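PDB 2X8R: glycosyl hydrolase from Aspergillus fumigatus, which probably hydrolyses the beta-1,4 linkages between N-acetylmuramic acid and N-acetylglucosamine in bacterial peptidoglycan, as a secreted lysozyme of glycoside hydrolase family 25. Local coordinates for residues Glu35-Lys40 with Ser72-Phe77; Ala64-Ser69 with Ser113-Trp118. One frame throughout, in Å; residues are numbered along the deposited sequence.

How the contacts relate
In the TIM-barrel-like fold of this family 25 lysozyme, both contacts tie loops at the C-terminal ends of sheet strands to helices packed outside the sheet. Their centres lie about 12 Å apart, on the same side of the chain's centre. Contact 1 sets the turn after strand 26-35 on helix 71-79; contact 2 sets the loop after the adjacent parallel strand, 57-63, on helix 112-130. Along the chain the segments alternate (35-40, 64-69, 72-77, 113-118), and two residues separate 64-69 from 72-77. Gln-74 of contact 1 joins the two sites: its amide bonds to Arg-65 O and Ser-69 OG and packs on Trp-118, coupling the loops at the barrel end that in TIM barrels carries the active site.

Contact 1: Glu35-Lys40 with Ser72-Phe77; sequences EGTTYK and STQAKF
The ring of Phe-77 is set into a turn of backbone: one face receives Thr-37 O, 3.3 Å above the plane and over the ring centre, while Tyr-39 O comes to the edge, 3.3 Å from Phe-77 CE2. Other atoms of the turn approach obliquely, with Gly-36 O 3.3 Å from Phe-77 CD2 and Thr-38 C 3.4 Å from Phe-77 CZ. An aromatic ring can thus pack against a peptide loop as well as against other side chains; its C-H edge probably offers a slightly positive rim to Tyr-39 O, whereas Thr-37 O meets the pi face. With CG anti to the backbone N (chi1 176°), the ring reaches from the helix into this turn, whose ends are held together by reciprocal backbone bonds between Glu-35 and Tyr-39. The Lys-40 side chain crosses the ring obliquely, its CG 3.8 Å from Phe-77 CZ, before its amine reaches Asn-81.

One helical turn earlier, Gln-74 lies against Gly-36. Its CG is 3.3 Å from Gly-36 O, a buried carbonyl oxygen without a hydrogen-bond partner in the model, and OE1 lies 3.6 Å from Gly-36 CA. The extended side chain carries its amide past the glycine to His-62, Arg-65 O and Ser-69 OG, which fix its rotation. At the outer margin the methyls of Thr-37 and Thr-73 meet at 4.2 Å between their CG2 atoms. No hydrogen bond crosses between the segments.

The turn is a tight beta hairpin, residues 36-38 joining strand 26-35 to the short antiparallel strand 39-40, and Gly-36 also shares backbone bonding with Phe-63 at the end of parallel strand 57-63. Phe-77 touches Thr-34 of strand 26-35 as well, whereas another side of helix 71-79 packs on helix 112-130 through Ala-75 and Glu-125.

Contact 2: Ala64-Ser69 with Ser113-Trp118; sequences ARPDKS and SQMVAW
A type I beta turn from Arg-65 to Lys-68, closed by the bond from Lys-68 N to Arg-65 O, brings Pro-66 and Ser-69 up to Trp-118 on helix 112-130; the CA atoms of Pro-66 and Trp-118 are the nearest pair, 6.8 Å apart. The proline lies over one face of the indole: its CB sits 3.6 Å from the centroid of the five-membered ring of Trp-118 and just 5° off the normal, a CH-pi contact. Meanwhile Pro-66 CA hangs 3.4 Å from Trp-118 NE1. At the far end of the indole, Ala-64 CB approaches Trp-118 CH2 obliquely at 3.5 Å. Met-115, one helical turn before Trp-118, bends back at chi2 and chi3, bringing its SD within 4.0 Å of Pro-66 CG. Met-115 also packs on Trp-142 of helix 140-147.

The indole N-H points to Ser-69 O in the ring plane. This bond is short, 2.7 Å from Trp-118 NE1 to Ser-69 O, but bent, with an angle of 146° at the hydrogen, and the donor is tilted 25° from the carbonyl plane.

Face and edge of one tryptophan therefore do different work. Pro-66 C-H groups cover one pi face, and the single polar atom of the buried indole is satisfied by a backbone carbonyl, a pairing that fixes the ring's rotation and joins loop to helix without a charged group.

Contact 1: Glu35-Lys40 with Ser72-Phe77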
ATOM      1  N   GLU A  35       2.909   2.473 -11.617  1.00  7.28           N
ATOM      2  CA  GLU A  35       3.134   1.066 -11.824  1.00  8.15           C
ATOM      3  C   GLU A  35       4.401   0.922 -12.664  1.00  7.86           C
ATOM      4  O   GLU A  35       4.586   1.638 -13.661  1.00  7.68           O
ATOM      5  CB  GLU A  35       1.934   0.422 -12.551  1.00  8.47           C
ATOM      6  CG  GLU A  35       2.206  -1.042 -13.006  1.00  9.02           C
ATOM      7  CD  GLU A  35       0.978  -1.783 -13.545  1.00 11.23           C
ATOM      8  OE1 GLU A  35      -0.158  -1.340 -13.321  1.00 11.22           O
ATOM      9  OE2 GLU A  35       1.144  -2.859 -14.167  1.00 12.10           O
ATOM     10  N   GLY A  36       5.263  -0.017 -12.293  1.00  7.92           N
ATOM     11  CA  GLY A  36       6.494  -0.245 -13.073  1.00  7.77           C
ATOM     12  C   GLY A  36       7.346   1.002 -13.191  1.00  8.58           C
ATOM     13  O   GLY A  36       7.493   1.753 -12.208  1.00  7.86           O
ATOM     14  N   THR A  37       7.922   1.226 -14.378  1.00  8.96           N
ATOM     15  CA  THR A  37       8.878   2.338 -14.515  1.00 10.26           C
ATOM     16  C   THR A  37       8.338   3.566 -15.235  1.00  9.88           C
ATOM     17  O   THR A  37       8.938   4.641 -15.126  1.00 10.94           O
ATOM     18  CB  THR A  37      10.154   1.910 -15.256  1.00 10.30           C
ATOM     19  OG1 THR A  37       9.775   1.452 -16.559  1.00 10.17           O
ATOM     20  CG2 THR A  37      10.846   0.775 -14.474  1.00 11.94           C
ATOM     21  N   THR A  38       7.240   3.422 -15.978  1.00 10.87           N
ATOM     22  CA  THR A  38       6.717   4.546 -16.747  1.00 11.69           C
ATOM     23  C   THR A  38       5.216   4.808 -16.625  1.00 12.04           C
ATOM     24  O   THR A  38       4.734   5.789 -17.185  1.00 14.57           O
ATOM     25  CB  THR A  38       7.063   4.432 -18.250  1.00 13.53           C
ATOM     26  OG1 THR A  38       6.392   3.310 -18.815  1.00 16.34           O
ATOM     27  CG2 THR A  38       8.555   4.314 -18.408  1.00 14.80           C
ATOM     28  N   TYR A  39       4.467   3.918 -15.969  1.00 10.60           N
ATOM     29  CA  TYR A  39       3.028   4.074 -15.967  1.00  9.71           C
ATOM     30  C   TYR A  39       2.601   5.003 -14.819  1.00 10.03           C
ATOM     31  O   TYR A  39       2.888   4.702 -13.650  1.00  7.54           O
ATOM     32  CB  TYR A  39       2.396   2.668 -15.863  1.00  9.77           C
ATOM     33  CG  TYR A  39       0.893   2.652 -15.806  1.00 12.81           C
ATOM     34  CD1 TYR A  39       0.210   3.060 -14.638  1.00 12.39           C
ATOM     35  CD2 TYR A  39       0.143   2.200 -16.894  1.00 13.20           C
ATOM     36  CE1 TYR A  39      -1.187   3.087 -14.600  1.00 12.55           C
ATOM     37  CE2 TYR A  39      -1.264   2.181 -16.840  1.00 13.23           C
ATOM     38  CZ  TYR A  39      -1.898   2.614 -15.696  1.00 13.11           C
ATOM     39  OH  TYR A  39      -3.270   2.578 -15.664  1.00 14.29           O
ATOM     40  N   LYS A  40       1.893   6.101 -15.140  1.00  9.76           N
ATOM     41  CA  LYS A  40       1.342   7.022 -14.116  1.00 10.78           C
ATOM     42  C   LYS A  40      -0.150   6.780 -14.137  1.00 10.42           C
ATOM     43  O   LYS A  40      -0.772   6.883 -15.217  1.00 11.27           O
ATOM     44  CB  LYS A  40       1.638   8.520 -14.425  1.00 12.75           C
ATOM     45  CG  LYS A  40       3.151   8.854 -14.354  1.00 16.20           C
ATOM     46  CD  LYS A  40       3.506  10.291 -14.828  1.00 18.25           C
ATOM     47  CE  LYS A  40       5.023  10.406 -15.138  1.00 19.95           C
ATOM     48  NZ  LYS A  40       5.550  11.808 -15.038  1.00 23.61           N
ATOM     49  N   SER A  72      15.013   0.224  -6.447  1.00  9.23           N
ATOM     50  CA  SER A  72      15.307   1.648  -6.275  1.00  9.58           C
ATOM     51  C   SER A  72      14.746   2.488  -7.424  1.00  8.46           C
ATOM     52  O   SER A  72      14.172   3.574  -7.207  1.00  7.60           O
ATOM     53  CB  SER A  72      16.841   1.809  -6.217  1.00 12.03           C
ATOM     54  OG  SER A  72      17.165   3.192  -6.377  1.00 20.21           O
ATOM     55  N   THR A  73      14.879   1.989  -8.664  1.00  7.10           N
ATOM     56  CA  THR A  73      14.300   2.740  -9.804  1.00  6.80           C
ATOM     57  C   THR A  73      12.795   3.007  -9.622  1.00  6.72           C
ATOM     58  O   THR A  73      12.310   4.156  -9.826  1.00  6.44           O
ATOM     59  CB  THR A  73      14.539   2.010 -11.101  1.00  7.19           C
ATOM     60  OG1 THR A  73      15.956   2.015 -11.345  1.00  7.13           O
ATOM     61  CG2 THR A  73      13.796   2.709 -12.280  1.00  8.07           C
ATOM     62  N   GLN A  74      12.071   1.952  -9.248  1.00  6.76           N
ATOM     63  CA  GLN A  74      10.633   2.057  -9.073  1.00  6.40           C
ATOM     64  C   GLN A  74      10.250   2.935  -7.884  1.00  6.66           C
ATOM     65  O   GLN A  74       9.275   3.701  -7.996  1.00  6.94           O
ATOM     66  CB  GLN A  74       9.978   0.687  -9.043  1.00  6.74           C
ATOM     67  CG  GLN A  74       9.857   0.239 -10.509  1.00  6.57           C
ATOM     68  CD  GLN A  74       9.255  -1.121 -10.686  1.00  7.22           C
ATOM     69  OE1 GLN A  74       8.190  -1.407 -10.169  1.00  6.81           O
ATOM     70  NE2 GLN A  74       9.924  -1.963 -11.483  1.00  7.02           N
ATOM     71  N   ALA A  75      10.994   2.836  -6.779  1.00  7.47           N
ATOM     72  CA  ALA A  75      10.841   3.769  -5.666  1.00  7.09           C
ATOM     73  C   ALA A  75      10.989   5.234  -6.112  1.00  7.72           C
ATOM     74  O   ALA A  75      10.177   6.079  -5.723  1.00  7.78           O
ATOM     75  CB  ALA A  75      11.793   3.449  -4.521  1.00  7.73           C
ATOM     76  N   LYS A  76      12.034   5.522  -6.896  1.00  6.80           N
ATOM     77  CA  LYS A  76      12.269   6.878  -7.326  1.00  7.44           C
ATOM     78  C   LYS A  76      11.128   7.360  -8.217  1.00  6.69           C
ATOM     79  O   LYS A  76      10.723   8.511  -8.112  1.00  6.38           O
ATOM     80  CB  LYS A  76      13.572   6.977  -8.117  1.00  7.88           C
ATOM     81  CG  LYS A  76      14.799   6.842  -7.179  1.00 11.36           C
ATOM     82  CD  LYS A  76      16.091   6.954  -7.944  1.00 13.44           C
ATOM     83  CE  LYS A  76      17.229   7.359  -6.984  1.00 19.10           C
ATOM     84  NZ  LYS A  76      18.598   6.957  -7.444  1.00 25.65           N
ATOM     85  N   PHE A  77      10.617   6.487  -9.084  1.00  6.49           N
ATOM     86  CA  PHE A  77       9.553   6.873  -9.988  1.00  6.86           C
ATOM     87  C   PHE A  77       8.273   7.175  -9.185  1.00  6.84           C
ATOM     88  O   PHE A  77       7.615   8.217  -9.389  1.00  7.58           O
ATOM     89  CB  PHE A  77       9.326   5.768 -11.017  1.00  6.92           C
ATOM     90  CG  PHE A  77       8.172   6.018 -11.949  1.00  7.78           C
ATOM     91  CD1 PHE A  77       8.116   7.175 -12.756  1.00  8.15           C
ATOM     92  CD2 PHE A  77       7.155   5.065 -12.058  1.00  8.62           C
ATOM     93  CE1 PHE A  77       7.021   7.389 -13.640  1.00  8.93           C
ATOM     94  CE2 PHE A  77       6.073   5.251 -12.947  1.00  8.69           C
ATOM     95  CZ  PHE A  77       6.004   6.422 -13.748  1.00  9.63           C
TER

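Contact 2: Ala64-Ser69 with Ser113-Trp118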
ATOM      1  N   ALA A  64       4.204  -2.749  -8.028  1.00  5.44           N
ATOM      2  CA  ALA A  64       5.490  -3.231  -8.400  1.00  6.15           C
ATOM      3  C   ALA A  64       5.474  -4.123  -9.618  1.00  6.25           C
ATOM      4  O   ALA A  64       4.612  -4.903  -9.752  1.00  6.16           O
ATOM      5  CB  ALA A  64       6.087  -3.981  -7.284  1.00  5.53           C
ATOM      6  N   ARG A  65       6.504  -4.010 -10.449  1.00  7.64           N
ATOM      7  CA  ARG A  65       6.764  -4.956 -11.525  1.00  8.52           C
ATOM      8  C   ARG A  65       8.254  -5.270 -11.483  1.00  7.88           C
ATOM      9  O   ARG A  65       9.042  -4.668 -12.211  1.00  8.58           O
ATOM     10  CB  ARG A  65       6.383  -4.357 -12.878  1.00 10.24           C
ATOM     11  CG  ARG A  65       4.885  -4.302 -13.132  1.00 14.82           C
ATOM     12  CD  ARG A  65       4.509  -5.081 -14.382  1.00 22.69           C
ATOM     13  NE  ARG A  65       4.093  -4.203 -15.470  1.00 24.98           N
ATOM     14  CZ  ARG A  65       4.210  -4.503 -16.760  1.00 25.49           C
ATOM     15  NH1 ARG A  65       4.733  -5.665 -17.127  1.00 22.94           N
ATOM     16  NH2 ARG A  65       3.806  -3.642 -17.683  1.00 27.21           N
ATOM     17  N   PRO A  66       8.643  -6.200 -10.613  1.00  7.91           N
ATOM     18  CA  PRO A  66      10.046  -6.381 -10.284  1.00  8.37           C
ATOM     19  C   PRO A  66      10.920  -6.891 -11.424  1.00  9.57           C
ATOM     20  O   PRO A  66      12.070  -6.837 -11.306  1.00 10.23           O
ATOM     21  CB  PRO A  66      10.021  -7.372  -9.106  1.00  8.08           C
ATOM     22  CG  PRO A  66       8.739  -7.047  -8.485  1.00  7.77           C
ATOM     23  CD  PRO A  66       7.795  -6.773  -9.587  1.00  7.29           C
ATOM     24  N   ASP A  67      10.320  -7.468 -12.441  1.00 10.54           N
ATOM     25  CA  ASP A  67      11.049  -7.884 -13.645  1.00 11.63           C
ATOM     26  C   ASP A  67      11.501  -6.719 -14.554  1.00 11.59           C
ATOM     27  O   ASP A  67      12.367  -6.913 -15.463  1.00 13.57           O
ATOM     28  CB  ASP A  67      10.238  -8.932 -14.436  1.00 13.85           C
ATOM     29  CG  ASP A  67       8.862  -8.438 -14.877  1.00 15.36           C
ATOM     30  OD1 ASP A  67       8.179  -7.661 -14.178  1.00 14.02           O
ATOM     31  OD2 ASP A  67       8.418  -8.877 -15.964  1.00 22.08           O
ATOM     32  N   LYS A  68      10.990  -5.509 -14.307  1.00 10.49           N
ATOM     33  CA  LYS A  68      11.199  -4.396 -15.265  1.00 10.04           C
ATOM     34  C   LYS A  68      12.362  -3.469 -14.903  1.00 10.55           C
ATOM     35  O   LYS A  68      12.843  -2.681 -15.764  1.00 11.25           O
ATOM     36  CB  LYS A  68       9.924  -3.560 -15.415  1.00 12.88           C
ATOM     37  CG  LYS A  68       8.749  -4.282 -16.051  1.00 13.79           C
ATOM     38  CD  LYS A  68       9.114  -4.813 -17.456  1.00 17.22           C
ATOM     39  CE  LYS A  68       7.996  -5.706 -17.974  1.00 19.29           C
ATOM     40  NZ  LYS A  68       8.326  -6.287 -19.315  1.00 21.29           N
ATOM     41  N   SER A  69      12.791  -3.507 -13.644  1.00  9.31           N
ATOM     42  CA  SER A  69      13.863  -2.613 -13.162  1.00  8.99           C
ATOM     43  C   SER A  69      14.241  -2.980 -11.748  1.00  8.65           C
ATOM     44  O   SER A  69      13.610  -3.854 -11.140  1.00  8.80           O
ATOM     45  CB  SER A  69      13.363  -1.144 -13.175  1.00  9.38           C
ATOM     46  OG  SER A  69      12.612  -0.899 -11.993  1.00 11.94           O
ATOM     47  N   SER A 113      15.824 -15.052  -3.596  1.00 10.42           N
ATOM     48  CA  SER A 113      16.829 -14.090  -3.157  1.00 10.84           C
ATOM     49  C   SER A 113      16.755 -12.834  -3.993  1.00 10.22           C
ATOM     50  O   SER A 113      17.033 -11.743  -3.490  1.00 10.03           O
ATOM     51  CB  SER A 113      18.261 -14.636  -3.137  1.00 12.62           C
ATOM     52  OG  SER A 113      18.576 -15.222  -4.361  1.00 16.63           O
ATOM     53  N   GLN A 114      16.427 -12.984  -5.265  1.00  9.38           N
ATOM     54  CA  GLN A 114      16.266 -11.795  -6.127  1.00  9.51           C
ATOM     55  C   GLN A 114      15.111 -10.917  -5.690  1.00 10.19           C
ATOM     56  O   GLN A 114      15.199  -9.680  -5.740  1.00  9.52           O
ATOM     57  CB  GLN A 114      16.099 -12.172  -7.600  1.00 11.58           C
ATOM     58  CG  GLN A 114      17.386 -12.721  -8.177  1.00 10.39           C
ATOM     59  CD  GLN A 114      17.190 -13.282  -9.551  1.00 11.30           C
ATOM     60  OE1 GLN A 114      16.187 -13.954  -9.823  1.00 10.82           O
ATOM     61  NE2 GLN A 114      18.142 -13.007 -10.452  1.00 11.71           N
ATOM     62  N   MET A 115      14.008 -11.562  -5.324  1.00  8.70           N
ATOM     63  CA  MET A 115      12.804 -10.820  -4.933  1.00  8.72           C
ATOM     64  C   MET A 115      13.046 -10.126  -3.601  1.00  8.66           C
ATOM     65  O   MET A 115      12.712  -8.945  -3.432  1.00  8.89           O
ATOM     66  CB  MET A 115      11.620 -11.761  -4.862  1.00  8.57           C
ATOM     67  CG  MET A 115      10.280 -11.061  -4.574  1.00  8.19           C
ATOM     68  SD  MET A 115       9.834  -9.826  -5.800  1.00  9.07           S
ATOM     69  CE  MET A 115       9.327 -10.927  -7.113  1.00  9.26           C
ATOM     70  N   VAL A 116      13.675 -10.831  -2.656  1.00  7.52           N
ATOM     71  CA  VAL A 116      13.958 -10.189  -1.370  1.00  7.91           C
ATOM     72  C   VAL A 116      14.869  -8.955  -1.587  1.00  7.33           C
ATOM     73  O   VAL A 116      14.640  -7.876  -1.008  1.00  6.91           O
ATOM     74  CB  VAL A 116      14.495 -11.221  -0.379  1.00  7.62           C
ATOM     75  CG1 VAL A 116      15.127 -10.542   0.867  1.00  7.14           C
ATOM     76  CG2 VAL A 116      13.335 -12.222  -0.018  1.00  7.66           C
ATOM     77  N   ALA A 117      15.864  -9.087  -2.461  1.00  7.32           N
ATOM     78  CA  ALA A 117      16.770  -7.985  -2.758  1.00  7.71           C
ATOM     79  C   ALA A 117      16.025  -6.810  -3.408  1.00  8.52           C
ATOM     80  O   ALA A 117      16.254  -5.629  -3.062  1.00  7.76           O
ATOM     81  CB  ALA A 117      17.923  -8.481  -3.693  1.00  7.52           C
ATOM     82  N   TRP A 118      15.135  -7.144  -4.340  1.00  7.87           N
ATOM     83  CA  TRP A 118      14.334  -6.124  -5.047  1.00  7.87           C
ATOM     84  C   TRP A 118      13.492  -5.340  -4.024  1.00  7.60           C
ATOM     85  O   TRP A 118      13.533  -4.111  -4.011  1.00  7.24           O
ATOM     86  CB  TRP A 118      13.425  -6.763  -6.114  1.00  8.08           C
ATOM     87  CG  TRP A 118      12.806  -5.762  -7.034  1.00  8.15           C
ATOM     88  CD1 TRP A 118      13.233  -5.446  -8.297  1.00  8.51           C
ATOM     89  CD2 TRP A 118      11.625  -4.985  -6.806  1.00  8.24           C
ATOM     90  NE1 TRP A 118      12.426  -4.464  -8.840  1.00  8.33           N
ATOM     91  CE2 TRP A 118      11.421  -4.181  -7.957  1.00  8.49           C
ATOM     92  CE3 TRP A 118      10.721  -4.879  -5.731  1.00  8.76           C
ATOM     93  CZ2 TRP A 118      10.356  -3.265  -8.064  1.00  9.00           C
ATOM     94  CZ3 TRP A 118       9.633  -3.955  -5.829  1.00  8.90           C
ATOM     95  CH2 TRP A 118       9.459  -3.174  -6.990  1.00  9.27           C
TER